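Side-chain contacts in transcriptional regulator (Saccharomonospora viridis, PDB 4KWA), which probably binds DNA as a TetR-family transcriptional repressor, and in this crystal form holds a choline ion in its ligand-binding domain: residues A[76-79]-A[80-84]; A[134-137]-A[138-142]; A[185-188]-A[189-193]. All coordinates share one frame; numbering follows the deposited sequence.

Contact 1 of 3, residues A[76-79]-A[80-84]; sequences DARE and RLVRL
Glu79 and Arg83 face each other one turn apart at the start of helix 77-86, in the all-helical ligand-binding domain of this TetR-family protein. With CG anti to its backbone N (chi1 -172°), the Glu79 chain bends at chi2, which brings the carboxylate close to Arg83. Glu79 OE2 lies 3.3 Å from Arg83 NE, a salt bridge whose hydrogen bond is weak because the N-H is poorly aligned. The carboxylate and guanidinium planes stand 66° apart, so the pair does not form a flat two-pronged bridge. The Arg83 guanidinium has a second partner in Glu70, where NH2 reaches helix 48-71. Arg78 is modelled in two conformers; in the one described here, the other carboxylate oxygen, Glu79 OE1, makes a long ionic contact with Arg78 NH1, which extends the charge network back toward the N terminus.

In this same conformer Arg78 runs almost straight from CG to NE beside Val82, both side chains pointing the same way. The methyl Val82 CG2 sits over one face of the guanidinium, 3.8 Å from Arg78 NH2. This contact supports the planar group while its NE bonds to Glu187 of helix 175-190, which probably helps to set its rotation.

Arg80 lays its CG 3.4 Å from Asp76 O. Further out the chain bends, and NH1 bonds to Ile74 O. The same Asp76 carbonyl receives Arg80 N in the first backbone bond of the helix. Asp76 is also the N-cap: its OD2 takes a weak bond from Glu79 N at 3.4 Å and a shorter one, 2.9 Å, from Arg78 N, which arrives on the anti side, 33° out of the carboxylate plane.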
ATOM      1  N   ASP A  76      18.233 -15.020 -19.873  1.00 33.72           N
ATOM      2  CA  ASP A  76      18.816 -13.669 -19.828  1.00 35.50           C
ATOM      3  C   ASP A  76      18.227 -12.929 -18.605  1.00 30.33           C
ATOM      4  O   ASP A  76      17.008 -12.826 -18.459  1.00 29.07           O
ATOM      5  CB  ASP A  76      18.556 -12.896 -21.114  1.00 38.53           C
ATOM      6  CG  ASP A  76      19.283 -11.557 -21.119  1.00 43.08           C
ATOM      7  OD1 ASP A  76      20.400 -11.510 -21.656  1.00 54.87           O
ATOM      8  OD2 ASP A  76      18.819 -10.606 -20.487  1.00 40.72           O
ATOM      9  N   ALA A  77      19.042 -12.406 -17.697  1.00 31.16           N
ATOM     10  CA  ALA A  77      18.465 -11.805 -16.521  1.00 31.39           C
ATOM     11  C   ALA A  77      17.673 -10.499 -16.807  1.00 26.50           C
ATOM     12  O   ALA A  77      16.753 -10.208 -16.107  1.00 26.03           O
ATOM     13  CB  ALA A  77      19.549 -11.589 -15.435  1.00 36.17           C
ATOM     14  N   ARG A  78      18.002  -9.741 -17.852  0.50 28.55           N
ATOM     15  CA  ARG A  78      17.185  -8.545 -18.111  0.50 30.89           C
ATOM     16  C   ARG A  78      15.782  -8.994 -18.483  0.50 29.82           C
ATOM     17  O   ARG A  78      14.785  -8.424 -17.963  0.50 27.52           O
ATOM     18  CB  ARG A  78      17.728  -7.624 -19.223  0.50 31.36           C
ATOM     19  CG  ARG A  78      16.759  -6.475 -19.558  0.50 32.78           C
ATOM     20  CD  ARG A  78      17.119  -5.529 -20.717  0.50 38.58           C
ATOM     21  NE  ARG A  78      15.866  -4.914 -21.164  0.50 43.07           N
ATOM     22  CZ  ARG A  78      14.935  -5.584 -21.847  0.50 42.65           C
ATOM     23  NH1 ARG A  78      15.136  -6.866 -22.146  0.50 50.74           N
ATOM     24  NH2 ARG A  78      13.785  -5.009 -22.186  0.50 36.81           N
ATOM     25  N   GLU A  79      15.696  -9.969 -19.379  1.00 31.02           N
ATOM     26  CA  GLU A  79      14.363 -10.496 -19.787  1.00 30.92           C
ATOM     27  C   GLU A  79      13.673 -11.073 -18.534  1.00 29.44           C
ATOM     28  O   GLU A  79      12.484 -10.866 -18.346  1.00 26.02           O
ATOM     29  CB  GLU A  79      14.422 -11.569 -20.886  1.00 37.31           C
ATOM     30  CG  GLU A  79      13.026 -11.910 -21.395  1.00 46.83           C
ATOM     31  CD  GLU A  79      12.285 -10.738 -22.085  1.00 54.34           C
ATOM     32  OE1 GLU A  79      12.923  -9.723 -22.470  1.00 53.60           O
ATOM     33  OE2 GLU A  79      11.040 -10.835 -22.236  1.00 57.45           O
ATOM     34  N   ARG A  80      14.400 -11.818 -17.693  1.00 27.17           N
ATOM     35  CA  ARG A  80      13.778 -12.351 -16.498  1.00 28.16           C
ATOM     36  C   ARG A  80      13.168 -11.257 -15.599  1.00 29.44           C
ATOM     37  O   ARG A  80      12.011 -11.347 -15.170  1.00 26.76           O
ATOM     38  CB  ARG A  80      14.759 -13.207 -15.664  1.00 29.95           C
ATOM     39  CG  ARG A  80      15.130 -14.514 -16.214  1.00 33.29           C
ATOM     40  CD  ARG A  80      16.063 -15.268 -15.275  1.00 32.40           C
ATOM     41  NE  ARG A  80      15.425 -15.802 -14.109  1.00 32.25           N
ATOM     42  CZ  ARG A  80      14.782 -16.973 -14.063  1.00 38.27           C
ATOM     43  NH1 ARG A  80      14.529 -17.658 -15.182  1.00 42.82           N
ATOM     44  NH2 ARG A  80      14.274 -17.429 -12.913  1.00 43.41           N
ATOM     45  N   LEU A  81      13.971 -10.238 -15.302  1.00 32.92           N
ATOM     46  CA  LEU A  81      13.533  -9.085 -14.453  1.00 28.61           C
ATOM     47  C   LEU A  81      12.322  -8.386 -15.106  1.00 30.11           C
ATOM     48  O   LEU A  81      11.315  -8.104 -14.440  1.00 28.98           O
ATOM     49  CB  LEU A  81      14.703  -8.168 -14.201  1.00 29.53           C
ATOM     50  CG  LEU A  81      14.451  -7.160 -13.108  1.00 35.13           C
ATOM     51  CD1 LEU A  81      14.192  -7.830 -11.766  1.00 31.67           C
ATOM     52  CD2 LEU A  81      15.599  -6.147 -13.012  1.00 35.46           C
ATOM     53  N   VAL A  82      12.372  -8.166 -16.404  1.00 31.09           N
ATOM     54  CA  VAL A  82      11.237  -7.562 -17.141  1.00 31.73           C
ATOM     55  C   VAL A  82       9.974  -8.414 -17.014  1.00 34.60           C
ATOM     56  O   VAL A  82       8.917  -7.867 -16.743  1.00 29.43           O
ATOM     57  CB  VAL A  82      11.560  -7.285 -18.637  1.00 36.18           C
ATOM     58  CG1 VAL A  82      10.304  -6.872 -19.417  1.00 45.04           C
ATOM     59  CG2 VAL A  82      12.634  -6.195 -18.761  1.00 40.06           C
ATOM     60  N   ARG A  83      10.086  -9.727 -17.129  1.00 31.67           N
ATOM     61  CA  ARG A  83       8.919 -10.587 -16.966  1.00 31.71           C
ATOM     62  C   ARG A  83       8.394 -10.606 -15.546  1.00 26.48           C
ATOM     63  O   ARG A  83       7.236 -10.518 -15.312  1.00 31.14           O
ATOM     64  CB  ARG A  83       9.238 -11.997 -17.358  1.00 32.24           C
ATOM     65  CG  ARG A  83       9.037 -12.258 -18.802  1.00 45.34           C
ATOM     66  CD  ARG A  83       9.799 -13.483 -19.211  1.00 55.58           C
ATOM     67  NE  ARG A  83       9.936 -13.503 -20.641  1.00 67.16           N
ATOM     68  CZ  ARG A  83       9.054 -14.024 -21.459  1.00 64.10           C
ATOM     69  NH1 ARG A  83       9.290 -13.963 -22.739  1.00 60.96           N
ATOM     70  NH2 ARG A  83       7.969 -14.613 -20.996  1.00 63.61           N
ATOM     71  N   LEU A  84       9.295 -10.731 -14.612  1.00 25.38           N
ATOM     72  CA  LEU A  84       8.969 -10.679 -13.199  1.00 29.25           C
ATOM     73  C   LEU A  84       8.174  -9.458 -12.839  1.00 30.64           C
ATOM     74  O   LEU A  84       7.262  -9.574 -12.065  1.00 29.62           O
ATOM     75  CB  LEU A  84      10.205 -10.715 -12.297  1.00 31.40           C
ATOM     76  CG  LEU A  84      10.759 -12.079 -12.022  1.00 38.65           C
ATOM     77  CD1 LEU A  84      12.122 -11.977 -11.326  1.00 41.13           C
ATOM     78  CD2 LEU A  84       9.733 -12.898 -11.189  1.00 38.09           C
TER

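Contact 2 of 3, residues A[134-137]-A[138-142]; sequences IRTG and QKQGV
Gly137 O receives Val142 N at 2.8 Å, the bond that wraps the end of helix 113-139 into a Schellman motif. Gly141, with a positive phi of 80°, turns the chain out of the helix, and its own N bonds to Gln138 O. One residue earlier, Thr136 O is still engaged in regular helical fashion, accepting Gln140 N at 2.8 Å. Arg135 O and Ile134 O likewise receive Lys139 N and Gln138 N, so the carbonyls of the last full turn are occupied as the chain leaves the helix.

The two glutamine side chains carry the polar contacts outward. Each has CG anti to its carbonyl carbon and an extended chain, which lays the aliphatic part against the preceding turn before the amide reaches beyond it. In Gln140, CG comes within 3.2 Å of Thr136 O. The chain runs side by side with Thr136, and Gln140 NE2 lies 3.7 Å from Thr136 CG2. The amide reaches the start of helix 77-86, NE2 giving a bond to Ala75 O and OE1 taking one from Ala77 N. The hydroxyl of Thr136 bonds instead to Met132 O, leaving CG2 as the branch that meets the glutamine.

Gln138 instead slants across Ile134. Its NE2 bonds to the carbonyls of Gln146 and Arg144, tying the helix end to the loop that leads into helix 148-168. Ile134 also packs on Ala148 and Leu151 of that helix. Arg135 touches the Gln138 amide with CG, 4.0 Å from Gln138 OE1; its guanidinium goes on to pair through NH2 with Asp149. The isoleucine methyl Ile134 CG2 rests 3.7 Å from Gln138 NE2 and 3.9 Å from CD.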
ATOM      1  N   ILE A 134      18.886  -9.842  -9.813  1.00 26.85           N
ATOM      2  CA  ILE A 134      19.869  -8.784  -9.882  1.00 27.48           C
ATOM      3  C   ILE A 134      21.274  -9.338  -9.885  1.00 30.87           C
ATOM      4  O   ILE A 134      22.042  -8.949 -10.784  1.00 28.18           O
ATOM      5  CB  ILE A 134      19.612  -7.717  -8.789  1.00 28.10           C
ATOM      6  CG1 ILE A 134      18.290  -7.021  -9.136  1.00 27.41           C
ATOM      7  CG2 ILE A 134      20.738  -6.722  -8.730  1.00 30.03           C
ATOM      8  CD1 ILE A 134      17.676  -6.283  -7.956  1.00 37.13           C
ATOM      9  N   ARG A 135      21.624 -10.226  -8.933  1.00 25.98           N
ATOM     10  CA  ARG A 135      22.974 -10.787  -8.895  1.00 31.69           C
ATOM     11  C   ARG A 135      23.276 -11.638 -10.140  1.00 28.15           C
ATOM     12  O   ARG A 135      24.391 -11.708 -10.629  1.00 30.14           O
ATOM     13  CB  ARG A 135      23.154 -11.620  -7.592  1.00 29.20           C
ATOM     14  CG  ARG A 135      22.979 -10.765  -6.359  1.00 32.15           C
ATOM     15  CD  ARG A 135      23.152 -11.596  -5.079  1.00 34.92           C
ATOM     16  NE  ARG A 135      22.810 -10.937  -3.820  1.00 49.20           N
ATOM     17  CZ  ARG A 135      21.713 -11.248  -3.119  1.00 36.93           C
ATOM     18  NH1 ARG A 135      20.889 -12.283  -3.522  1.00 42.25           N
ATOM     19  NH2 ARG A 135      21.495 -10.645  -1.992  1.00 52.44           N
ATOM     20  N   THR A 136      22.283 -12.287 -10.730  1.00 31.26           N
ATOM     21  CA  THR A 136      22.619 -12.989 -11.981  1.00 26.90           C
ATOM     22  C   THR A 136      22.975 -11.988 -13.122  1.00 30.78           C
ATOM     23  O   THR A 136      23.951 -12.229 -13.865  1.00 33.72           O
ATOM     24  CB  THR A 136      21.459 -13.921 -12.427  1.00 36.91           C
ATOM     25  OG1 THR A 136      21.121 -14.817 -11.390  1.00 34.90           O
ATOM     26  CG2 THR A 136      21.786 -14.750 -13.631  1.00 35.13           C
ATOM     27  N   GLY A 137      22.158 -10.967 -13.311  1.00 33.32           N
ATOM     28  CA  GLY A 137      22.403  -9.948 -14.369  1.00 32.69           C
ATOM     29  C   GLY A 137      23.739  -9.254 -14.120  1.00 33.85           C
ATOM     30  O   GLY A 137      24.434  -8.806 -15.065  1.00 32.12           O
ATOM     31  N   GLN A 138      24.121  -9.130 -12.834  1.00 32.98           N
ATOM     32  CA  GLN A 138      25.395  -8.553 -12.491  1.00 31.81           C
ATOM     33  C   GLN A 138      26.478  -9.476 -12.965  1.00 35.72           C
ATOM     34  O   GLN A 138      27.419  -8.998 -13.619  1.00 35.38           O
ATOM     35  CB  GLN A 138      25.504  -8.290 -10.989  1.00 29.86           C
ATOM     36  CG  GLN A 138      24.712  -7.065 -10.592  1.00 29.91           C
ATOM     37  CD  GLN A 138      24.623  -6.829  -9.069  1.00 32.45           C
ATOM     38  OE1 GLN A 138      24.757  -7.747  -8.253  1.00 33.27           O
ATOM     39  NE2 GLN A 138      24.298  -5.647  -8.724  1.00 30.01           N
ATOM     40  N   LYS A 139      26.355 -10.766 -12.673  1.00 36.23           N
ATOM     41  CA  LYS A 139      27.392 -11.760 -13.133  1.00 34.16           C
ATOM     42  C   LYS A 139      27.479 -11.842 -14.684  1.00 40.12           C
ATOM     43  O   LYS A 139      28.570 -12.009 -15.283  1.00 36.92           O
ATOM     44  CB  LYS A 139      27.136 -13.127 -12.541  1.00 46.68           C
ATOM     45  CG  LYS A 139      28.290 -14.124 -12.761  1.00 49.39           C
ATOM     46  CD  LYS A 139      28.163 -15.462 -12.015  1.00 59.25           C
ATOM     47  CE  LYS A 139      26.986 -16.371 -12.398  1.00 70.30           C
ATOM     48  NZ  LYS A 139      25.629 -16.040 -11.840  1.00 80.22           N
ATOM     49  N   GLN A 140      26.310 -11.799 -15.335  1.00 38.52           N
ATOM     50  CA  GLN A 140      26.203 -11.815 -16.796  1.00 36.66           C
ATOM     51  C   GLN A 140      26.760 -10.498 -17.443  1.00 42.94           C
ATOM     52  O   GLN A 140      26.894 -10.415 -18.671  1.00 40.57           O
ATOM     53  CB  GLN A 140      24.713 -12.005 -17.197  1.00 41.66           C
ATOM     54  CG  GLN A 140      24.159 -13.402 -16.881  1.00 37.17           C
ATOM     55  CD  GLN A 140      22.723 -13.600 -17.368  1.00 41.15           C
ATOM     56  OE1 GLN A 140      22.084 -12.677 -17.808  1.00 33.27           O
ATOM     57  NE2 GLN A 140      22.248 -14.824 -17.332  1.00 37.41           N
ATOM     58  N   GLY A 141      26.970  -9.459 -16.633  1.00 37.87           N
ATOM     59  CA  GLY A 141      27.480  -8.151 -17.054  1.00 39.82           C
ATOM     60  C   GLY A 141      26.431  -7.252 -17.677  1.00 43.41           C
ATOM     61  O   GLY A 141      26.755  -6.253 -18.337  1.00 44.63           O
ATOM     62  N   VAL A 142      25.159  -7.547 -17.465  1.00 36.35           N
ATOM     63  CA  VAL A 142      24.136  -6.677 -18.048  1.00 33.57           C
ATOM     64  C   VAL A 142      23.554  -5.684 -17.075  1.00 37.81           C
ATOM     65  O   VAL A 142      22.936  -4.685 -17.509  1.00 34.60           O
ATOM     66  CB  VAL A 142      23.057  -7.500 -18.773  1.00 38.20           C
ATOM     67  CG1 VAL A 142      21.936  -6.615 -19.275  1.00 44.15           C
ATOM     68  CG2 VAL A 142      23.654  -8.272 -19.958  1.00 43.42           C
TER

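Contact 3 of 3, residues A[185-188]-A[189-193]; sequences FIEH and NIVER
Near the C-terminal end of helix 175-190, the carbonyls of Phe185 and Ile186 receive backbone N-H groups from the following turn. Phe185 O accepts Asn189 N, and the asparagine side chain folds back over the phenyl ring. Asn189 CB makes a CH-pi contact 4.0 Å from the centroid of the Phe185 ring, 19° off the normal. A chi1 of 178° sets the Phe185 ring alongside the following turn, where this CB can cover its face. The helix widens here into a pi-type turn: Ile186 O is gripped by two donors, Ile190 N at 3.1 Å and Val191 N at 2.9 Å.

Helix 175-190 belongs to the TetR ligand-binding domain, and at this end it packs on helix 148-168 through Phe185 and on helix 77-86 through Ile186. Phe185 also touches Arg154 of the second subunit. Ile190 CD1 slants past the ring, 3.9 Å from Phe185 CE2, and meets Ile186 CG1 as well. Val191 CG2 packs on Ile186 CG2 at 4.0 Å and lies alongside Glu187. A water joins two carbonyls, donating to Val191 O at 2.9 Å and weakly to His188 O.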
ATOM      1  N   PHE A 185      12.866   2.617 -14.911  1.00 31.37           N
ATOM      2  CA  PHE A 185      13.696   2.447 -13.726  1.00 24.36           C
ATOM      3  C   PHE A 185      14.696   1.316 -14.053  1.00 27.57           C
ATOM      4  O   PHE A 185      15.837   1.410 -13.673  1.00 29.33           O
ATOM      5  CB  PHE A 185      12.796   2.010 -12.540  1.00 24.13           C
ATOM      6  CG  PHE A 185      13.563   1.750 -11.234  1.00 24.12           C
ATOM      7  CD1 PHE A 185      14.039   2.783 -10.467  1.00 28.15           C
ATOM      8  CD2 PHE A 185      13.813   0.487 -10.829  1.00 23.56           C
ATOM      9  CE1 PHE A 185      14.800   2.553  -9.335  1.00 29.97           C
ATOM     10  CE2 PHE A 185      14.601   0.241  -9.673  1.00 27.19           C
ATOM     11  CZ  PHE A 185      15.022   1.275  -8.939  1.00 29.00           C
ATOM     12  N   ILE A 186      14.232   0.189 -14.572  1.00 25.20           N
ATOM     13  CA  ILE A 186      15.148  -0.928 -14.875  1.00 30.35           C
ATOM     14  C   ILE A 186      16.221  -0.440 -15.864  1.00 28.61           C
ATOM     15  O   ILE A 186      17.419  -0.541 -15.656  1.00 31.00           O
ATOM     16  CB  ILE A 186      14.393  -2.125 -15.472  1.00 33.70           C
ATOM     17  CG1 ILE A 186      13.515  -2.767 -14.390  1.00 33.66           C
ATOM     18  CG2 ILE A 186      15.345  -3.132 -16.126  1.00 37.18           C
ATOM     19  CD1 ILE A 186      12.536  -3.777 -14.929  1.00 37.39           C
ATOM     20  N   GLU A 187      15.764   0.107 -16.980  1.00 32.46           N
ATOM     21  CA  GLU A 187      16.738   0.533 -17.984  1.00 34.73           C
ATOM     22  C   GLU A 187      17.755   1.587 -17.470  1.00 35.04           C
ATOM     23  O   GLU A 187      18.885   1.577 -17.939  1.00 36.49           O
ATOM     24  CB  GLU A 187      16.039   0.972 -19.305  1.00 38.10           C
ATOM     25  CG  GLU A 187      15.253  -0.134 -20.012  1.00 48.05           C
ATOM     26  CD  GLU A 187      16.076  -1.408 -20.290  1.00 54.03           C
ATOM     27  OE1 GLU A 187      17.164  -1.273 -20.898  1.00 56.53           O
ATOM     28  OE2 GLU A 187      15.615  -2.541 -19.931  1.00 63.77           O
ATOM     29  N   HIS A 188      17.390   2.502 -16.576  1.00 28.56           N
ATOM     30  CA  HIS A 188      18.328   3.548 -16.135  1.00 33.81           C
ATOM     31  C   HIS A 188      18.977   3.396 -14.763  1.00 33.86           C
ATOM     32  O   HIS A 188      19.940   4.077 -14.448  1.00 37.70           O
ATOM     33  CB  HIS A 188      17.632   4.900 -16.234  1.00 42.06           C
ATOM     34  CG  HIS A 188      17.119   5.180 -17.607  1.00 51.14           C
ATOM     35  ND1 HIS A 188      15.822   5.559 -17.858  1.00 59.75           N
ATOM     36  CD2 HIS A 188      17.700   4.996 -18.821  1.00 55.52           C
ATOM     37  CE1 HIS A 188      15.647   5.676 -19.162  1.00 51.92           C
ATOM     38  NE2 HIS A 188      16.770   5.334 -19.767  1.00 61.55           N
ATOM     39  N   ASN A 189      18.395   2.550 -13.916  1.00 30.09           N
ATOM     40  CA  ASN A 189      18.951   2.339 -12.574  1.00 35.77           C
ATOM     41  C   ASN A 189      19.558   1.019 -12.349  1.00 35.22           C
ATOM     42  O   ASN A 189      20.304   0.852 -11.382  1.00 41.68           O
ATOM     43  CB  ASN A 189      17.904   2.550 -11.489  1.00 37.06           C
ATOM     44  CG  ASN A 189      17.549   4.001 -11.311  1.00 48.89           C
ATOM     45  OD1 ASN A 189      16.840   4.580 -12.115  1.00 52.73           O
ATOM     46  ND2 ASN A 189      18.006   4.570 -10.228  1.00 51.92           N
ATOM     47  N   ILE A 190      19.150   0.037 -13.158  1.00 29.04           N
ATOM     48  CA  ILE A 190      19.622  -1.341 -13.018  1.00 26.92           C
ATOM     49  C   ILE A 190      20.567  -1.764 -14.129  1.00 33.68           C
ATOM     50  O   ILE A 190      21.632  -2.295 -13.867  1.00 27.52           O
ATOM     51  CB  ILE A 190      18.474  -2.333 -12.865  1.00 29.67           C
ATOM     52  CG1 ILE A 190      17.493  -1.871 -11.762  1.00 31.05           C
ATOM     53  CG2 ILE A 190      18.960  -3.733 -12.562  1.00 29.12           C
ATOM     54  CD1 ILE A 190      16.362  -2.795 -11.455  1.00 33.60           C
ATOM     55  N   VAL A 191      20.177  -1.534 -15.377  1.00 31.96           N
ATOM     56  CA  VAL A 191      20.965  -1.951 -16.519  1.00 31.32           C
ATOM     57  C   VAL A 191      22.284  -1.179 -16.632  1.00 31.89           C
ATOM     58  O   VAL A 191      22.310   0.064 -16.485  1.00 37.43           O
ATOM     59  CB  VAL A 191      20.133  -1.876 -17.819  1.00 33.91           C
ATOM     60  CG1 VAL A 191      20.995  -2.071 -19.112  1.00 43.45           C
ATOM     61  CG2 VAL A 191      19.002  -2.852 -17.769  1.00 33.04           C
ATOM     62  N   GLU A 192      23.346  -1.940 -16.927  1.00 40.37           N
ATOM     63  CA  GLU A 192      24.742  -1.489 -17.073  1.00 46.18           C
ATOM     64  C   GLU A 192      24.934  -0.582 -18.306  1.00 54.16           C
ATOM     65  O   GLU A 192      24.745  -1.040 -19.433  1.00 51.07           O
ATOM     66  CB  GLU A 192      25.662  -2.750 -17.159  1.00 48.46           C
ATOM     67  CG  GLU A 192      27.180  -2.556 -17.242  1.00 54.92           C
ATOM     68  CD  GLU A 192      27.748  -1.680 -16.143  1.00 51.68           C
ATOM     69  OE1 GLU A 192      28.529  -2.171 -15.344  1.00 50.23           O
ATOM     70  OE2 GLU A 192      27.363  -0.530 -16.027  1.00 55.21           O
ATOM     71  N   ARG A 193      25.323   0.678 -18.047  1.00 65.49           N
ATOM     72  CA  ARG A 193      25.607   1.727 -19.064  1.00 65.70           C
ATOM     73  C   ARG A 193      26.898   1.505 -19.850  1.00 48.39           C
ATOM     74  O   ARG A 193      27.197   0.395 -20.310  1.00 66.39           O
ATOM     75  CB  ARG A 193      25.728   3.072 -18.347  1.00 74.08           C
ATOM     76  CG  ARG A 193      26.313   4.193 -19.179  1.00 86.84           C
ATOM     77  CD  ARG A 193      26.161   5.525 -18.462  1.00 96.86           C
ATOM     78  NE  ARG A 193      26.952   5.657 -17.238  1.00 99.19           N
ATOM     79  CZ  ARG A 193      28.089   6.346 -17.133  1.00102.72           C
ATOM     80  NH1 ARG A 193      28.583   7.010 -18.176  1.00 98.39           N
ATOM     81  NH2 ARG A 193      28.725   6.396 -15.967  1.00 94.68           N
TER
HETATM   82  O   HOH W   1      22.140   1.963 -14.360  1.00 42.91           O

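In the fold
Each contact lies within one continuous piece of chain, so none nests in or crosses another and none closes a long loop. In order from the N terminus, contact 1 starts helix 77-86, contact 2 ends helix 113-139 and contact 3 ends helix 175-190. The three gather at one end of the domain, with centres 11 to 12 Å apart. Contacts 1 and 2 meet where Ala77 CB packs on Gly137 N. Contacts 1 and 3 are joined, in the Arg78 conformer described, by a salt bridge, Arg78 NE to Glu187 OE2 at 2.7 Å, and by Leu81 against Ile190. Between contacts 2 and 3, Val142 O probably accepts a hydrogen bond from Glu192 N, fastening the C-terminal tail beside the turn after helix 113-139.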